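Local coordinates for protein endo-1,4-beta-xylanase C (Paenibacillus barcinonensis, PDB 4XUR) that hydrolyses internal beta-1,4-xylosidic bonds of xylan as an endoxylanase, the part given here being its second CBM22 domain, which binds xylotetraose, at residues A14-D19 with G26-R31; I78-M83 with L142-E147. One frame throughout, in Å; residues are numbered along the deposited sequence.

Interaction 1 of 2, residues A14-D19 with G26-R31; sequences ALFKAD and GNWRAR. Unlike the reference sequence in segment 14-19: Asp19 (reference Tyr). With CA (calcium ion), chain G; XYP (beta-D-xylopyranose), chain D; XYP (beta-D-xylopyranose), chain B.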
# COMPACT_ATOMS: atom_id res chain seq x y z
N ALA A 14 -0.73 18.36 -3.80
CA ALA A 14 -0.21 17.22 -4.68
C ALA A 14 1.28 16.88 -4.52
O ALA A 14 2.13 17.38 -5.28
CB ALA A 14 -0.52 17.60 -6.11
N LEU A 15 1.64 16.06 -3.53
CA LEU A 15 3.05 15.78 -3.18
C LEU A 15 3.61 14.52 -3.88
O LEU A 15 4.81 14.36 -4.08
CB LEU A 15 3.15 15.65 -1.65
CG LEU A 15 2.43 16.78 -0.88
CD1 LEU A 15 2.68 16.67 0.62
CD2 LEU A 15 2.88 18.11 -1.38
N PHE A 16 2.69 13.59 -4.18
CA PHE A 16 3.05 12.33 -4.76
C PHE A 16 1.77 11.83 -5.45
O PHE A 16 0.68 11.99 -4.91
CB PHE A 16 3.46 11.34 -3.65
CG PHE A 16 3.70 9.93 -4.13
CD1 PHE A 16 4.93 9.61 -4.64
CD2 PHE A 16 2.75 8.95 -4.02
CE1 PHE A 16 5.23 8.30 -5.08
CE2 PHE A 16 3.02 7.63 -4.45
CZ PHE A 16 4.26 7.34 -4.95
N LYS A 17 1.94 11.28 -6.67
CA LYS A 17 0.80 10.72 -7.42
C LYS A 17 1.28 9.48 -8.22
O LYS A 17 2.36 9.52 -8.81
CB LYS A 17 0.21 11.74 -8.39
CG LYS A 17 -0.71 12.80 -7.80
CD LYS A 17 -1.69 13.27 -8.91
CE LYS A 17 -2.27 14.64 -8.63
NZ LYS A 17 -1.30 15.72 -8.97
N ALA A 18 0.51 8.38 -8.19
CA ALA A 18 0.74 7.27 -9.03
C ALA A 18 -0.54 6.72 -9.71
O ALA A 18 -1.43 6.25 -9.03
CB ALA A 18 1.45 6.12 -8.25
N ASP A 19 -0.57 6.84 -11.04
CA ASP A 19 -1.74 6.38 -11.79
C ASP A 19 -1.37 5.23 -12.72
O ASP A 19 -2.25 4.63 -13.30
CB ASP A 19 -2.45 7.53 -12.53
CG ASP A 19 -1.54 8.17 -13.62
OD1 ASP A 19 -0.58 7.54 -14.11
OD2 ASP A 19 -1.79 9.31 -13.98
N GLY A 26 8.16 2.07 -11.41
CA GLY A 26 8.76 3.08 -10.55
C GLY A 26 9.55 2.46 -9.42
O GLY A 26 10.28 1.51 -9.62
N ASN A 27 9.40 3.02 -8.22
CA ASN A 27 10.00 2.48 -7.02
C ASN A 27 9.11 1.57 -6.22
O ASN A 27 9.46 1.19 -5.04
CB ASN A 27 10.51 3.64 -6.12
CG ASN A 27 11.57 4.47 -6.78
OD1 ASN A 27 11.45 5.67 -6.84
ND2 ASN A 27 12.59 3.81 -7.33
N TRP A 28 7.98 1.14 -6.80
CA TRP A 28 7.11 0.24 -6.09
C TRP A 28 7.82 -1.15 -5.95
O TRP A 28 8.48 -1.59 -6.90
CB TRP A 28 5.79 0.10 -6.80
CG TRP A 28 4.90 1.32 -6.65
CD1 TRP A 28 4.94 2.43 -7.41
CD2 TRP A 28 3.88 1.52 -5.65
NE1 TRP A 28 3.99 3.34 -6.97
CE2 TRP A 28 3.32 2.81 -5.88
CE3 TRP A 28 3.40 0.76 -4.58
CZ2 TRP A 28 2.31 3.33 -5.11
CZ3 TRP A 28 2.38 1.26 -3.82
CH2 TRP A 28 1.83 2.55 -4.06
N ARG A 29 7.69 -1.78 -4.80
CA ARG A 29 8.39 -3.06 -4.51
C ARG A 29 7.48 -4.01 -3.71
O ARG A 29 6.55 -3.59 -3.04
CB ARG A 29 9.72 -2.91 -3.80
CG ARG A 29 9.73 -2.32 -2.39
CD ARG A 29 11.08 -2.50 -1.72
NE ARG A 29 11.15 -1.89 -0.39
CZ ARG A 29 10.76 -2.46 0.75
NH1 ARG A 29 10.17 -3.70 0.81
NH2 ARG A 29 10.94 -1.78 1.92
N ALA A 30 7.84 -5.30 -3.78
CA ALA A 30 7.26 -6.31 -2.90
C ALA A 30 7.86 -6.23 -1.46
O ALA A 30 8.97 -5.66 -1.26
CB ALA A 30 7.52 -7.71 -3.52
N ARG A 31 7.20 -6.86 -0.49
CA ARG A 31 7.65 -6.93 0.88
C ARG A 31 8.28 -8.29 1.25
O ARG A 31 8.97 -8.41 2.26
CB ARG A 31 6.49 -6.60 1.81
CG ARG A 31 5.92 -5.21 1.53
CD ARG A 31 4.91 -4.74 2.62
NE ARG A 31 5.59 -4.40 3.84
CZ ARG A 31 5.28 -4.88 5.06
NH1 ARG A 31 4.32 -5.78 5.21
NH2 ARG A 31 5.97 -4.43 6.10
CA CA G . -4.50 3.87 -13.52
O1 XYP D . 11.34 -11.10 3.53
C1 XYP D . 11.90 -10.30 4.60
C2 XYP D . 11.58 -8.82 4.35
C3 XYP D . 10.80 -8.11 5.46
C4 XYP D . 9.66 -9.01 5.96
C5 XYP D . 9.91 -10.54 5.89
O2 XYP D . 12.76 -8.06 4.08
O3 XYP D . 10.18 -6.90 4.89
O4 XYP D . 9.37 -8.58 7.29
O5 XYP D . 11.33 -10.76 5.84
C1 XYP B . 7.86 -8.59 7.54
C2 XYP B . 7.53 -9.21 8.86
C3 XYP B . 6.07 -9.15 9.18
C4 XYP B . 5.57 -7.70 9.01
C5 XYP B . 5.99 -7.14 7.66
O2 XYP B . 7.98 -10.62 8.84
O3 XYP B . 5.82 -9.55 10.52
O4 XYP B . 4.18 -7.69 9.10
O5 XYP B . 7.40 -7.20 7.52
O HOH W 1 -5.40 5.86 -13.26
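Phe16 and Ala18 on strand 16-18 meet Trp28 in the following loop across a wide backbone gap, the closest CA atoms being those of Ala18 and Gly26 at 9.2 Å. The segments belong to the beta-sandwich of a CBM22 domain. At the start of the strand, Leu15 and Phe16 form a classic beta bulge opposite Ile171. No hydrogen bond joins the two segments, so the link is apolar and small. Trp28 has CG anti to its carbonyl carbon (chi1 -74°), and its indole reaches back to the strand. Ala18 CB touches the indole at its edge, 4.0 Å from Trp28 NE1. Trp28 CZ2 in turn sits at the edge of the Phe16 ring, 4.4 Å from Phe16 CE2. Past Ala18, the carbonyl Asp19 O binds calcium at 2.4 Å, with Glu21, Ser46, Arg48 and Asp167 also in the site. At the far end of segment 26-31, Arg31 forms a salt bridge with Glu98 and hydrogen-bonds Tyr59 O. A leucine in place of Arg31 would probably leave Glu98 without one of its charged partners and remove a donor to Tyr59 O beside the sugar. Arg31 NH2 lies 3.1 Å from C5 of the chain B xylose.

Interaction 2 of 2, residues I78-M83 with L142-E147; sequences ISFWAM and LRMYAE. With XYP (beta-D-xylopyranose), chain C.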
# COMPACT_ATOMS: atom_id res chain seq x y z
N ILE A 78 -3.11 10.86 2.75
CA ILE A 78 -2.84 9.77 1.80
C ILE A 78 -4.12 9.09 1.40
O ILE A 78 -4.97 8.72 2.25
CB ILE A 78 -1.87 8.72 2.36
CG1 ILE A 78 -0.59 9.37 2.80
CG2 ILE A 78 -1.62 7.65 1.31
CD1 ILE A 78 0.59 8.40 3.00
N SER A 79 -4.22 8.84 0.12
CA SER A 79 -5.33 8.01 -0.44
C SER A 79 -4.90 7.11 -1.56
O SER A 79 -3.86 7.29 -2.19
CB SER A 79 -6.42 8.93 -0.95
OG SER A 79 -5.93 9.75 -2.05
N PHE A 80 -5.72 6.06 -1.79
CA PHE A 80 -5.55 5.16 -2.95
C PHE A 80 -6.80 4.35 -3.16
O PHE A 80 -7.59 4.25 -2.27
CB PHE A 80 -4.32 4.25 -2.82
CG PHE A 80 -4.40 3.16 -1.78
CD1 PHE A 80 -3.91 3.38 -0.48
CD2 PHE A 80 -4.83 1.86 -2.11
CE1 PHE A 80 -3.88 2.34 0.46
CE2 PHE A 80 -4.83 0.84 -1.18
CZ PHE A 80 -4.35 1.08 0.10
N TRP A 81 -6.92 3.78 -4.36
CA TRP A 81 -8.05 2.90 -4.73
C TRP A 81 -7.58 1.51 -4.84
O TRP A 81 -6.47 1.26 -5.35
CB TRP A 81 -8.65 3.36 -6.04
CG TRP A 81 -9.32 4.72 -5.93
CD1 TRP A 81 -8.70 5.93 -5.95
CD2 TRP A 81 -10.72 5.00 -5.84
NE1 TRP A 81 -9.60 6.94 -5.80
CE2 TRP A 81 -10.85 6.40 -5.71
CE3 TRP A 81 -11.84 4.20 -5.73
CZ2 TRP A 81 -12.10 7.02 -5.61
CZ3 TRP A 81 -13.08 4.83 -5.62
CH2 TRP A 81 -13.19 6.20 -5.52
N ALA A 82 -8.40 0.57 -4.38
CA ALA A 82 -8.03 -0.84 -4.39
C ALA A 82 -9.19 -1.66 -4.89
O ALA A 82 -10.36 -1.23 -4.74
CB ALA A 82 -7.60 -1.30 -3.01
N MET A 83 -8.86 -2.81 -5.48
CA MET A 83 -9.86 -3.78 -6.02
C MET A 83 -9.29 -5.19 -5.99
O MET A 83 -8.10 -5.39 -6.17
CB MET A 83 -10.30 -3.35 -7.42
CG MET A 83 -11.47 -4.16 -8.03
SD MET A 83 -10.92 -5.65 -8.90
CE MET A 83 -10.38 -4.90 -10.42
N LEU A 142 9.90 5.97 5.45
CA LEU A 142 8.49 5.93 5.70
C LEU A 142 7.81 5.51 4.39
O LEU A 142 7.74 6.30 3.45
CB LEU A 142 7.97 7.32 6.14
CG LEU A 142 6.50 7.47 6.62
CD1 LEU A 142 6.35 8.63 7.63
CD2 LEU A 142 5.54 7.67 5.49
N ARG A 143 7.31 4.29 4.37
CA ARG A 143 6.83 3.69 3.11
C ARG A 143 5.40 3.33 3.28
O ARG A 143 4.99 2.68 4.27
CB ARG A 143 7.66 2.45 2.79
CG ARG A 143 9.15 2.65 2.78
CD ARG A 143 9.86 1.93 3.90
NE ARG A 143 11.29 2.33 4.04
CZ ARG A 143 12.23 1.68 4.68
NH1 ARG A 143 12.02 0.54 5.32
NH2 ARG A 143 13.46 2.17 4.67
N MET A 144 4.60 3.75 2.33
CA MET A 144 3.19 3.38 2.34
C MET A 144 3.02 2.01 1.69
O MET A 144 3.71 1.69 0.76
CB MET A 144 2.34 4.40 1.66
CG MET A 144 2.55 4.53 0.16
SD MET A 144 1.37 5.73 -0.50
CE MET A 144 -0.16 4.83 -0.20
N TYR A 145 2.08 1.19 2.17
CA TYR A 145 1.81 -0.08 1.53
C TYR A 145 0.39 -0.54 1.75
O TYR A 145 -0.29 0.00 2.66
CB TYR A 145 2.82 -1.18 1.95
CG TYR A 145 2.80 -1.65 3.37
CD1 TYR A 145 3.51 -0.97 4.33
CD2 TYR A 145 2.17 -2.86 3.73
CE1 TYR A 145 3.54 -1.42 5.64
CE2 TYR A 145 2.18 -3.33 5.04
CZ TYR A 145 2.90 -2.61 5.98
OH TYR A 145 2.97 -3.04 7.31
N ALA A 146 -0.05 -1.49 0.92
CA ALA A 146 -1.36 -2.11 1.14
C ALA A 146 -1.19 -3.55 1.50
O ALA A 146 -0.27 -4.21 1.04
CB ALA A 146 -2.23 -2.02 -0.14
N GLU A 147 -2.15 -4.06 2.29
CA GLU A 147 -2.10 -5.45 2.76
C GLU A 147 -3.49 -5.87 3.22
O GLU A 147 -4.41 -5.11 3.23
CB GLU A 147 -1.14 -5.58 3.91
CG GLU A 147 -1.53 -4.79 5.16
CD GLU A 147 -0.54 -4.95 6.27
OE1 GLU A 147 0.24 -5.96 6.32
OE2 GLU A 147 -0.52 -4.05 7.14
C1 XYP C . 3.66 -6.53 9.71
C2 XYP C . 2.24 -6.25 9.21
C3 XYP C . 1.60 -5.08 9.94
C4 XYP C . 1.76 -5.27 11.47
C5 XYP C . 3.20 -5.60 11.84
O2 XYP C . 2.28 -5.92 7.83
O3 XYP C . 0.23 -4.97 9.63
O4 XYP C . 1.37 -4.02 12.09
O5 XYP C . 3.63 -6.76 11.16
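Met144 of strand 139-147 packs against Ile78 and Phe80 of strand 75-83 in the core between the two sheets of the beta-sandwich. The strand segments run in nearly the same direction, with axes 9.8 Å apart and 30° between them. Their side chains alone bridge the gap. Met144 comes in from one sheet and Ile78 and Phe80 from the other, so their side chains pass alongside in opposite directions. The methionine chain leaves its backbone with CG between N and the carbonyl carbon (chi1 67°), then bends at its end, which brings the terminal methyl to the other sheet. Met144 CE packs against Ile78 CG2 at 3.5 Å. The same methyl also lies 4.0 Å from Phe80 CD1, so it fills the angle between the two side chains. The Phe80 ring continues toward Ala146, whose CB is 3.8 Å from Phe80 CZ. Met144 and Ala146 thus meet the ring at different atoms, both obliquely. Tyr145 and Glu147 alternate with these residues. Their CB atoms point away from strand segment 78-83, and their side chains reach the bound xylotetraose. Ser96 OG hydrogen-bonds Glu147 OE2 and helps to place the carboxylate. Glu147 OE1 also lies in the plane of the Tyr145 ring, at its edge. Glu147 OE2 accepts from O3 of the chain C xylose at 2.8 Å. Hydroxyl O2 of this sugar donates to Glu147 OE1 at 2.5 Å and accepts from Tyr145 OH at 3.0 Å.

Interactions 1 and 2 have centres 9 Å apart and meet at the xylan-binding pocket. Arg31 of interaction 1 makes a cation-pi contact with Tyr145 of interaction 2, with Arg31 NH1 3.3 Å from Tyr145 CE2. The same NH1 lies 4.2 Å from Glu147 OE1. Loop 26-31 and strand segment 142-147 therefore line the pocket together, which Tyr59, Tyr110 and Trp150 complete. Arg29 and Arg143 also come close, but both form salt bridges with Glu98. Deeper in, Val169 touches Phe16 and Trp28 as well as Phe80 and Met144, so one strand, 164-173, backs both contacts. Calcium lies about 11 Å from the Phe80 side chain.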